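Local coordinates for amidase (Bacillus anthracis, PDB 5EWQ), which probably hydrolyses carboxylic acid amides to the free acid and ammonia, at residues V16-K19 with E20-L23; A135-Y138 with V139-D142; L363-E366 with F367-V371; N372-F375 with S376-N380; K387-I390 with A391-R395. All coordinates share one frame; numbering follows the deposited sequence.

Contact 1: V16-K19 with E20-L23; sequences VYDK and ERVL
D18 OD2 lies 2.7 Å from R21 NE, a hydrogen bond and salt bridge that ties the residues leading into helix 20-28 to its first turn. The two side chains cross at about a right angle, with the carboxylate and guanidinium planes 87° apart. NE meets OD2 on the anti side, tilted from both planes. Aspartate suits the spot because its short chain, with CG anti to the backbone N (chi1 -165°), brings the acid beside the R21 chain. Arginine is long enough to pass D18 and still use its outer nitrogens: NH2 makes a salt bridge with D142 and NH1 with E90, so three acids share one cation, probably balancing its charge and fixing the orientation of the guanidinium.

The backbone winds up beneath this pair through weak bonds, R21 N to D18 O and both V22 N and L23 N to K19 O. Across the same turn, K19 CG lies 3.7 Å from L23 CD1, the two chains side by side and pointing the same way.

V22, which is buried, packs on I75, and L23 touches Q76, both of helix 64-79. R21 reaches E90 in edge strand 88-91, while Y17 bonds to Y183 and K187 of the small 183-184/188-189 hairpin.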
# COMPACT_ATOMS: atom_id res chain seq x y z
N VAL A 16 -1.87 -9.18 -19.80
CA VAL A 16 -0.53 -8.72 -19.46
C VAL A 16 0.08 -7.90 -20.60
O VAL A 16 0.27 -8.41 -21.70
CB VAL A 16 0.41 -9.90 -19.13
CG1 VAL A 16 1.83 -9.41 -18.92
CG2 VAL A 16 -0.09 -10.65 -17.90
N TYR A 17 0.39 -6.64 -20.31
CA TYR A 17 0.99 -5.75 -21.30
C TYR A 17 2.49 -5.57 -21.06
O TYR A 17 2.93 -5.51 -19.91
CB TYR A 17 0.32 -4.37 -21.26
CG TYR A 17 -1.17 -4.38 -21.53
CD1 TYR A 17 -1.70 -5.04 -22.63
CD2 TYR A 17 -2.04 -3.74 -20.67
CE1 TYR A 17 -3.06 -5.04 -22.87
CE2 TYR A 17 -3.40 -3.74 -20.90
CZ TYR A 17 -3.91 -4.39 -22.00
OH TYR A 17 -5.26 -4.39 -22.23
N ASP A 18 3.25 -5.49 -22.14
CA ASP A 18 4.67 -5.15 -22.10
C ASP A 18 5.45 -6.00 -21.09
O ASP A 18 5.94 -5.49 -20.09
CB ASP A 18 4.84 -3.66 -21.78
CG ASP A 18 6.23 -3.15 -22.07
OD1 ASP A 18 6.98 -3.84 -22.79
OD2 ASP A 18 6.58 -2.06 -21.58
N LYS A 19 5.55 -7.29 -21.37
CA LYS A 19 6.18 -8.23 -20.44
C LYS A 19 7.69 -8.03 -20.36
O LYS A 19 8.30 -8.27 -19.31
CB LYS A 19 5.86 -9.67 -20.85
CG LYS A 19 6.26 -10.70 -19.82
CD LYS A 19 5.07 -11.57 -19.42
CE LYS A 19 4.56 -12.39 -20.59
NZ LYS A 19 3.46 -13.30 -20.18
N GLU A 20 8.29 -7.57 -21.45
CA GLU A 20 9.74 -7.38 -21.51
C GLU A 20 10.19 -6.14 -20.73
O GLU A 20 11.39 -5.91 -20.58
CB GLU A 20 10.20 -7.29 -22.96
CG GLU A 20 10.04 -8.58 -23.74
CD GLU A 20 10.88 -9.71 -23.17
OE1 GLU A 20 11.98 -9.44 -22.65
OE2 GLU A 20 10.43 -10.88 -23.24
N ARG A 21 9.24 -5.36 -20.25
CA ARG A 21 9.54 -4.20 -19.43
C ARG A 21 10.14 -4.63 -18.09
O ARG A 21 10.96 -3.92 -17.51
CB ARG A 21 8.27 -3.36 -19.20
CG ARG A 21 8.44 -2.19 -18.24
CD ARG A 21 7.13 -1.45 -18.04
NE ARG A 21 6.73 -0.69 -19.21
CZ ARG A 21 7.03 0.59 -19.41
NH1 ARG A 21 7.73 1.25 -18.49
NH2 ARG A 21 6.63 1.21 -20.51
N VAL A 22 9.72 -5.80 -17.62
CA VAL A 22 10.16 -6.32 -16.33
C VAL A 22 11.24 -7.39 -16.50
O VAL A 22 12.22 -7.42 -15.75
CB VAL A 22 8.97 -6.91 -15.54
CG1 VAL A 22 9.45 -7.60 -14.27
CG2 VAL A 22 7.97 -5.82 -15.21
N LEU A 23 11.06 -8.26 -17.49
CA LEU A 23 11.97 -9.39 -17.70
C LEU A 23 13.38 -8.96 -18.10
O LEU A 23 14.36 -9.50 -17.59
CB LEU A 23 11.39 -10.33 -18.76
CG LEU A 23 10.13 -11.09 -18.37
CD1 LEU A 23 9.68 -11.99 -19.51
CD2 LEU A 23 10.36 -11.89 -17.10

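Contact 2: A135-Y138 with V139-D142; sequences AGTY and VLKD
Y138 and K141 run side by side, pointing the same way, with the aliphatic part of the lysine laid over one face of the tyrosine ring. K141 CD stands 3.9 Å from the centroid of the Y138 ring and only 16° off its normal, a CH-pi contact, and K141 CE comes to 3.7 Å from Y138 CZ. Two different choices of first torsion make this possible. The tyrosine ring swings anti to the backbone N (chi1 -176°), whereas K141 CG takes the place between its own N and carbonyl carbon (chi1 72°), which starts the chain out along the ring. It stays extended through CE and then bends at the last bond, lifting NZ off the ring face toward D142. Lysine suits the position because its methylenes supply the flat cover; at this distance from the ring any cation-pi attraction is weak at most.

T137 OG1 also accepts from L140 N at 3.3 Å; the same hydroxyl is bonded to S134 O, so it has two partners. L140 CB packs 3.3 Å from T137 OG1, and V139 CG1 packs on T137 OG1 and CB. Just before it, G136 N is bonded to D123.

A weak K141 N to Y138 O bond closes a type I beta turn over Y138-K141, set in the long connection between strand 118-122 and helix 150-155 of the amidase domain.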
# COMPACT_ATOMS: atom_id res chain seq x y z
N ALA A 135 1.48 6.02 -12.58
CA ALA A 135 0.22 5.81 -11.88
C ALA A 135 -0.64 4.75 -12.58
O ALA A 135 -1.86 4.79 -12.51
CB ALA A 135 -0.55 7.11 -11.73
N GLY A 136 0.02 3.82 -13.27
CA GLY A 136 -0.66 2.74 -13.96
C GLY A 136 -1.21 3.11 -15.32
O GLY A 136 -1.94 2.32 -15.93
N THR A 137 -0.86 4.29 -15.82
CA THR A 137 -1.40 4.76 -17.09
C THR A 137 -0.49 4.43 -18.27
O THR A 137 0.71 4.26 -18.11
CB THR A 137 -1.64 6.28 -17.07
OG1 THR A 137 -0.38 6.97 -17.06
CG2 THR A 137 -2.44 6.68 -15.85
N TYR A 138 -1.09 4.33 -19.45
CA TYR A 138 -0.35 4.07 -20.68
C TYR A 138 0.35 5.34 -21.18
O TYR A 138 1.42 5.27 -21.78
CB TYR A 138 -1.28 3.52 -21.76
CG TYR A 138 -0.59 3.13 -23.05
CD1 TYR A 138 -0.12 1.84 -23.25
CD2 TYR A 138 -0.41 4.05 -24.07
CE1 TYR A 138 0.52 1.48 -24.42
CE2 TYR A 138 0.23 3.70 -25.25
CZ TYR A 138 0.69 2.41 -25.42
OH TYR A 138 1.32 2.06 -26.59
N VAL A 139 -0.26 6.49 -20.91
CA VAL A 139 0.24 7.76 -21.41
C VAL A 139 1.53 8.17 -20.70
O VAL A 139 2.37 8.88 -21.28
CB VAL A 139 -0.83 8.87 -21.26
CG1 VAL A 139 -1.15 9.13 -19.80
CG2 VAL A 139 -0.38 10.15 -21.96
N LEU A 140 1.71 7.72 -19.47
CA LEU A 140 2.89 8.06 -18.69
C LEU A 140 3.81 6.86 -18.49
O LEU A 140 4.70 6.88 -17.63
CB LEU A 140 2.49 8.63 -17.33
CG LEU A 140 1.76 9.97 -17.29
CD1 LEU A 140 1.21 10.23 -15.89
CD2 LEU A 140 2.70 11.09 -17.71
N LYS A 141 3.61 5.82 -19.30
CA LYS A 141 4.32 4.55 -19.12
C LYS A 141 5.83 4.68 -19.26
O LYS A 141 6.58 3.83 -18.78
CB LYS A 141 3.79 3.51 -20.12
CG LYS A 141 4.20 3.76 -21.56
CD LYS A 141 3.58 2.74 -22.49
CE LYS A 141 4.00 2.96 -23.93
NZ LYS A 141 5.47 2.82 -24.11
N ASP A 142 6.29 5.74 -19.93
CA ASP A 142 7.71 5.91 -20.19
C ASP A 142 8.27 7.20 -19.60
O ASP A 142 9.44 7.53 -19.81
CB ASP A 142 7.98 5.87 -21.69
CG ASP A 142 7.66 4.52 -22.31
OD1 ASP A 142 7.95 3.49 -21.66
OD2 ASP A 142 7.12 4.49 -23.43

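Contact 3: L363-E366 with F367-V371; sequences LEYE and FKHNV
Y365 and H369 form an i to i+4 side-chain contact along the outer side of helix 360-377, and E366 with N370 forms a second one on a more buried side. H369 ND1 donates to Y365 O at 2.8 Å. The N-H angle of 131°, with the carbonyl oxygen tilted well out of the imidazole plane, makes this a bent bond. The imidazole thus takes up a helical carbonyl while resting over the phenol: H369 CE1 is 3.4 Å above the Y365 ring, offset toward its rim, and the two planes are 31° apart. Histidine suits the place because CG beside the backbone N (chi1 -66°) turns ND1 back to the preceding turn, leaving its ring to overlap tyrosine.

The backbone bonds F367 N to L363 O and N370 N to E366 O are regular for an alpha-helix, while at Y365 O the donor is the imidazole of H369. The amphipathic pattern follows from the spacing. L363, E366, F367 and N370 are buried, whereas E364, Y365, K368 and H369 are partly exposed.

E366 CG and N370 CG pack 3.8 Å apart, with the carboxylate and amide planes turned well away from parallel. Both polar ends find partners beyond the helix, E366 OE1 at T259 and N370 OD1 at the backbone of E258. F367, with V371 CG2 lying over one ring face, meets W171 edge-to-face and also touches I408 of helix 406-412.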
# COMPACT_ATOMS: atom_id res chain seq x y z
N LEU A 363 -13.60 14.08 -4.79
CA LEU A 363 -12.71 13.53 -5.81
C LEU A 363 -12.94 14.17 -7.18
O LEU A 363 -11.98 14.48 -7.89
CB LEU A 363 -12.88 12.02 -5.91
CG LEU A 363 -12.39 11.18 -4.72
CD1 LEU A 363 -13.09 9.83 -4.70
CD2 LEU A 363 -10.89 11.00 -4.80
N GLU A 364 -14.20 14.36 -7.53
CA GLU A 364 -14.57 14.86 -8.86
C GLU A 364 -13.98 16.23 -9.15
O GLU A 364 -13.54 16.49 -10.27
CB GLU A 364 -16.10 14.90 -8.99
CG GLU A 364 -16.59 15.49 -10.31
CD GLU A 364 -18.09 15.41 -10.46
OE1 GLU A 364 -18.68 16.35 -11.03
OE2 GLU A 364 -18.69 14.40 -10.01
N TYR A 365 -13.97 17.10 -8.15
CA TYR A 365 -13.44 18.45 -8.33
C TYR A 365 -11.92 18.48 -8.23
O TYR A 365 -11.25 19.11 -9.05
CB TYR A 365 -14.05 19.40 -7.29
CG TYR A 365 -13.37 20.76 -7.25
CD1 TYR A 365 -13.74 21.76 -8.15
CD2 TYR A 365 -12.38 21.03 -6.33
CE1 TYR A 365 -13.12 23.00 -8.11
CE2 TYR A 365 -11.76 22.27 -6.29
CZ TYR A 365 -12.14 23.24 -7.18
OH TYR A 365 -11.52 24.47 -7.15
N GLU A 366 -11.38 17.80 -7.23
CA GLU A 366 -9.98 17.95 -6.87
C GLU A 366 -9.03 17.19 -7.79
O GLU A 366 -7.86 17.57 -7.93
CB GLU A 366 -9.76 17.50 -5.42
CG GLU A 366 -8.61 18.20 -4.72
CD GLU A 366 -8.49 17.80 -3.26
OE1 GLU A 366 -9.21 16.87 -2.84
OE2 GLU A 366 -7.67 18.41 -2.54
N PHE A 367 -9.52 16.12 -8.42
CA PHE A 367 -8.68 15.30 -9.29
C PHE A 367 -8.13 16.10 -10.47
O PHE A 367 -6.93 16.07 -10.75
CB PHE A 367 -9.45 14.09 -9.81
CG PHE A 367 -8.69 13.28 -10.82
CD1 PHE A 367 -7.64 12.47 -10.43
CD2 PHE A 367 -9.03 13.32 -12.16
CE1 PHE A 367 -6.94 11.72 -11.35
CE2 PHE A 367 -8.33 12.57 -13.09
CZ PHE A 367 -7.28 11.77 -12.69
N LYS A 368 -9.02 16.83 -11.15
CA LYS A 368 -8.63 17.64 -12.29
C LYS A 368 -7.59 18.69 -11.90
O LYS A 368 -6.61 18.90 -12.62
CB LYS A 368 -9.85 18.33 -12.90
CG LYS A 368 -9.53 19.31 -14.02
CD LYS A 368 -10.78 20.02 -14.50
CE LYS A 368 -10.46 21.00 -15.62
NZ LYS A 368 -11.67 21.71 -16.12
N HIS A 369 -7.79 19.32 -10.75
CA HIS A 369 -6.91 20.39 -10.30
C HIS A 369 -5.57 19.87 -9.80
O HIS A 369 -4.52 20.45 -10.11
CB HIS A 369 -7.60 21.21 -9.21
CG HIS A 369 -8.79 21.97 -9.69
ND1 HIS A 369 -9.94 21.35 -10.14
CD2 HIS A 369 -9.02 23.30 -9.80
CE1 HIS A 369 -10.82 22.27 -10.50
NE2 HIS A 369 -10.28 23.46 -10.30
N ASN A 370 -5.59 18.78 -9.04
CA ASN A 370 -4.35 18.19 -8.53
C ASN A 370 -3.46 17.67 -9.66
O ASN A 370 -2.25 17.87 -9.63
CB ASN A 370 -4.66 17.05 -7.56
CG ASN A 370 -5.23 17.54 -6.24
OD1 ASN A 370 -5.91 16.79 -5.54
ND2 ASN A 370 -4.97 18.80 -5.91
N VAL A 371 -4.07 17.02 -10.63
CA VAL A 371 -3.34 16.45 -11.76
C VAL A 371 -2.72 17.55 -12.64
O VAL A 371 -1.54 17.48 -12.98
CB VAL A 371 -4.25 15.55 -12.62
CG1 VAL A 371 -3.62 15.30 -13.98
CG2 VAL A 371 -4.53 14.24 -11.90

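Contact 4: N372-F375 with S376-N380; sequences NDYF and SQQKN
D373 O and Y374 O, two carbonyls in the last turn of helix 360-377, are each taken by two donors from the residues that follow. S376 OG donates to D373 O at 2.6 Å, and Q377 NE2 to D373 O at 3.2 Å. The two come from opposite faces of that carbonyl's plane, and neither lies on a lone pair. Serine can do this because its hydroxyl sits between its own N and carbonyl carbon (chi1 64°), folded back on the helix.

Y374 O is shared in the same way, its two donors again on opposite faces. Q378 NE2 lies 3.3 Å from Y374 O, which falls in the plane of the glutamine amide, and Q377 N is 3.2 Å from Y374 O. The Q378 chain is bent at chi2 (-53°), which brings its amide back over tyrosine. NE2 is then 3.7 Å above the plane of the Y374 ring, toward the rim, with ring and amide planes 27° apart.

F375 CE1 meets the edge of this ring in plane, W143 packs on both Y374 and Q378, and the Y374 hydroxyl is bonded to Q126. Nearer the start of the segment N372 OD1 bonds to the backbone of L386, tying this helix to the next one.

Chemically, this is a helix C-terminus whose carbonyls are met by neutral side-chain donors as well as backbone N-H groups. As Q378 turns into an extended conformation and backbone N-H groups run out, serine and glutamine supply replacements, which probably eases the partial negative charge gathered there.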
# COMPACT_ATOMS: atom_id res chain seq x y z
N ASN A 372 -3.52 18.55 -12.98
CA ASN A 372 -3.05 19.66 -13.80
C ASN A 372 -1.93 20.44 -13.12
O ASN A 372 -0.97 20.86 -13.77
CB ASN A 372 -4.20 20.60 -14.16
CG ASN A 372 -5.20 19.95 -15.10
OD1 ASN A 372 -4.92 18.93 -15.72
ND2 ASN A 372 -6.39 20.56 -15.20
N ASP A 373 -2.07 20.64 -11.81
CA ASP A 373 -1.04 21.33 -11.04
C ASP A 373 0.21 20.47 -10.90
O ASP A 373 1.32 20.99 -10.79
CB ASP A 373 -1.57 21.71 -9.65
CG ASP A 373 -2.61 22.82 -9.71
OD1 ASP A 373 -3.23 23.00 -10.78
OD2 ASP A 373 -2.81 23.50 -8.68
N TYR A 374 0.02 19.16 -10.90
CA TYR A 374 1.14 18.22 -10.81
C TYR A 374 1.98 18.26 -12.08
O TYR A 374 3.21 18.34 -12.02
CB TYR A 374 0.62 16.80 -10.56
CG TYR A 374 1.71 15.74 -10.57
CD1 TYR A 374 2.49 15.51 -9.45
CD2 TYR A 374 1.94 14.98 -11.71
CE1 TYR A 374 3.48 14.54 -9.46
CE2 TYR A 374 2.93 14.01 -11.73
CZ TYR A 374 3.69 13.79 -10.61
OH TYR A 374 4.68 12.83 -10.62
N PHE A 375 1.31 18.19 -13.22
CA PHE A 375 1.99 18.17 -14.52
C PHE A 375 2.65 19.50 -14.84
O PHE A 375 3.61 19.55 -15.62
CB PHE A 375 1.00 17.79 -15.62
CG PHE A 375 0.64 16.33 -15.65
CD1 PHE A 375 1.55 15.38 -15.23
CD2 PHE A 375 -0.60 15.92 -16.10
CE1 PHE A 375 1.23 14.03 -15.26
CE2 PHE A 375 -0.93 14.57 -16.13
CZ PHE A 375 -0.01 13.63 -15.71
N SER A 376 2.15 20.58 -14.25
CA SER A 376 2.69 21.91 -14.49
C SER A 376 4.08 22.06 -13.87
O SER A 376 4.88 22.88 -14.31
CB SER A 376 1.75 22.98 -13.94
OG SER A 376 1.63 22.88 -12.53
N GLN A 377 4.35 21.27 -12.83
CA GLN A 377 5.62 21.34 -12.13
C GLN A 377 6.70 20.51 -12.82
O GLN A 377 7.89 20.81 -12.72
CB GLN A 377 5.45 20.87 -10.68
CG GLN A 377 4.40 21.63 -9.90
CD GLN A 377 4.24 21.10 -8.49
OE1 GLN A 377 5.04 21.39 -7.60
NE2 GLN A 377 3.18 20.32 -8.26
N GLN A 378 6.27 19.47 -13.54
CA GLN A 378 7.21 18.57 -14.19
C GLN A 378 7.84 19.22 -15.42
O GLN A 378 7.25 20.10 -16.04
CB GLN A 378 6.50 17.26 -14.58
CG GLN A 378 5.70 16.64 -13.44
CD GLN A 378 6.52 16.46 -12.18
OE1 GLN A 378 7.68 16.03 -12.23
NE2 GLN A 378 5.93 16.79 -11.04
N LYS A 379 9.04 18.77 -15.77
CA LYS A 379 9.82 19.39 -16.84
C LYS A 379 9.53 18.78 -18.21
O LYS A 379 9.14 19.49 -19.14
CB LYS A 379 11.31 19.28 -16.53
N ASN A 380 9.73 17.47 -18.33
CA ASN A 380 9.57 16.80 -19.62
C ASN A 380 8.46 15.75 -19.61
O ASN A 380 8.65 14.63 -20.08
CB ASN A 380 10.89 16.15 -20.03
CG ASN A 380 11.50 15.31 -18.93
OD1 ASN A 380 10.83 14.94 -17.97
ND2 ASN A 380 12.79 14.99 -19.08

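Contact 5: K387-I390 with A391-R395; sequences KEII and AFNKR
The N393 amide lies alongside the I389 side chain, its ND2 3.5 Å from I389 CG2, the two chains pointing the same way one helical turn apart. Its other end, N393 OD1, is at the edge of the F392 ring and in its plane. That ring takes part in a cation-pi contact with R400 and packs against Y138 and V139. It gets there because CG is anti to the backbone N (chi1 180°), carrying the phenyl off the helix while F392 CB stays 3.3 Å from E388 O. Phenylalanine thus fits a seam between helix and loop, and asparagine fits its buried place because ND2 can bond to Q405.

I390 and K394 repeat the side-by-side pattern. K394 CG is 3.3 Å from I390 O, and the chain is straight until its bend at chi4 (63°), which brings NZ beside I390 CG2. The ammonium makes a salt bridge with E409, so lysine combines methylenes to lie along the helix with a charge for the neighbouring one.

Under these side chains run regular i to i+4 backbone bonds: F392 N to E388 O at 2.9 Å, N393 N to I389 O at 2.9 Å and a longer A391 N to K387 O. The arrangement is that of a short amphipathic alpha-helix at the protein surface, with I389 and N393 turned inward, K387, E388 and A391 outward, and helices 397-400 and 406-412 packed beside it.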
# COMPACT_ATOMS: atom_id res chain seq x y z
N LYS A 387 -7.11 17.15 -19.95
CA LYS A 387 -7.76 17.23 -21.25
C LYS A 387 -6.97 16.48 -22.32
O LYS A 387 -7.54 15.83 -23.19
CB LYS A 387 -7.94 18.69 -21.67
CG LYS A 387 -9.39 19.11 -21.85
CD LYS A 387 -9.48 20.49 -22.49
CE LYS A 387 -8.71 21.53 -21.70
NZ LYS A 387 -8.75 22.86 -22.35
N GLU A 388 -5.64 16.59 -22.25
CA GLU A 388 -4.77 15.94 -23.23
C GLU A 388 -4.76 14.43 -23.05
O GLU A 388 -4.62 13.68 -24.02
CB GLU A 388 -3.36 16.51 -23.13
CG GLU A 388 -3.27 17.99 -23.48
CD GLU A 388 -1.89 18.57 -23.24
OE1 GLU A 388 -1.75 19.81 -23.29
OE2 GLU A 388 -0.94 17.78 -22.99
N ILE A 389 -4.90 13.98 -21.80
CA ILE A 389 -4.98 12.55 -21.50
C ILE A 389 -6.21 11.93 -22.15
O ILE A 389 -6.12 10.88 -22.79
CB ILE A 389 -5.03 12.30 -19.98
CG1 ILE A 389 -3.74 12.78 -19.33
CG2 ILE A 389 -5.25 10.83 -19.69
CD1 ILE A 389 -3.77 12.75 -17.82
N ILE A 390 -7.35 12.58 -21.96
CA ILE A 390 -8.62 12.11 -22.52
C ILE A 390 -8.54 11.98 -24.04
O ILE A 390 -9.02 11.01 -24.61
CB ILE A 390 -9.77 13.07 -22.15
CG1 ILE A 390 -9.94 13.13 -20.63
CG2 ILE A 390 -11.07 12.62 -22.80
CD1 ILE A 390 -11.04 14.06 -20.17
N ALA A 391 -7.91 12.96 -24.68
CA ALA A 391 -7.73 12.94 -26.12
C ALA A 391 -6.74 11.85 -26.53
O ALA A 391 -6.87 11.25 -27.59
CB ALA A 391 -7.25 14.30 -26.61
N PHE A 392 -5.75 11.62 -25.68
CA PHE A 392 -4.72 10.61 -25.94
C PHE A 392 -5.31 9.20 -25.91
O PHE A 392 -5.01 8.37 -26.77
CB PHE A 392 -3.58 10.73 -24.93
CG PHE A 392 -2.49 9.72 -25.12
CD1 PHE A 392 -1.44 9.97 -26.00
CD2 PHE A 392 -2.49 8.53 -24.42
CE1 PHE A 392 -0.43 9.05 -26.18
CE2 PHE A 392 -1.48 7.60 -24.59
CZ PHE A 392 -0.45 7.86 -25.47
N ASN A 393 -6.14 8.93 -24.90
CA ASN A 393 -6.75 7.62 -24.73
C ASN A 393 -7.71 7.27 -25.86
O ASN A 393 -7.85 6.11 -26.23
CB ASN A 393 -7.49 7.55 -23.39
CG ASN A 393 -6.55 7.63 -22.20
OD1 ASN A 393 -5.38 7.23 -22.29
ND2 ASN A 393 -7.05 8.12 -21.08
N LYS A 394 -8.38 8.29 -26.40
CA LYS A 394 -9.36 8.10 -27.47
C LYS A 394 -8.74 7.54 -28.75
O LYS A 394 -9.41 6.85 -29.52
CB LYS A 394 -10.06 9.42 -27.79
CG LYS A 394 -11.16 9.81 -26.81
CD LYS A 394 -11.73 11.18 -27.16
CE LYS A 394 -13.11 11.39 -26.58
NZ LYS A 394 -13.12 11.38 -25.09
N ARG A 395 -7.46 7.82 -28.97
CA ARG A 395 -6.79 7.44 -30.21
C ARG A 395 -6.51 5.95 -30.30
O ARG A 395 -6.19 5.43 -31.37
CB ARG A 395 -5.49 8.24 -30.37
CG ARG A 395 -5.71 9.74 -30.45
CD ARG A 395 -4.41 10.49 -30.68
NE ARG A 395 -4.59 11.94 -30.65
CZ ARG A 395 -4.84 12.68 -31.73
NH1 ARG A 395 -4.99 13.99 -31.61
NH2 ARG A 395 -4.94 12.11 -32.92

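Overall arrangement
All five contacts are local, each between side chains a turn or so apart; they follow in series, none nesting or crossing. Contact 1 starts helix 20-28 and joins contact 2 where R21 NH2 meets D142 OD1 in a salt bridge. Contact 2, in the loop after strand 118-122, is the hub: L140 CD1 packs on F375 CZ of contact 4, and V139 CB on F392 CD2 of contact 5. Contacts 3 and 4 are consecutive parts of helix 360-377, their centres 14 Å apart. Contact 5 lies on the next helix, 386-394, touching contact 4 through F375 CE2 and I389 CD1. Thus the N-terminal segment, one long loop and two successive helices are linked, contact 3 through its adjoining helix.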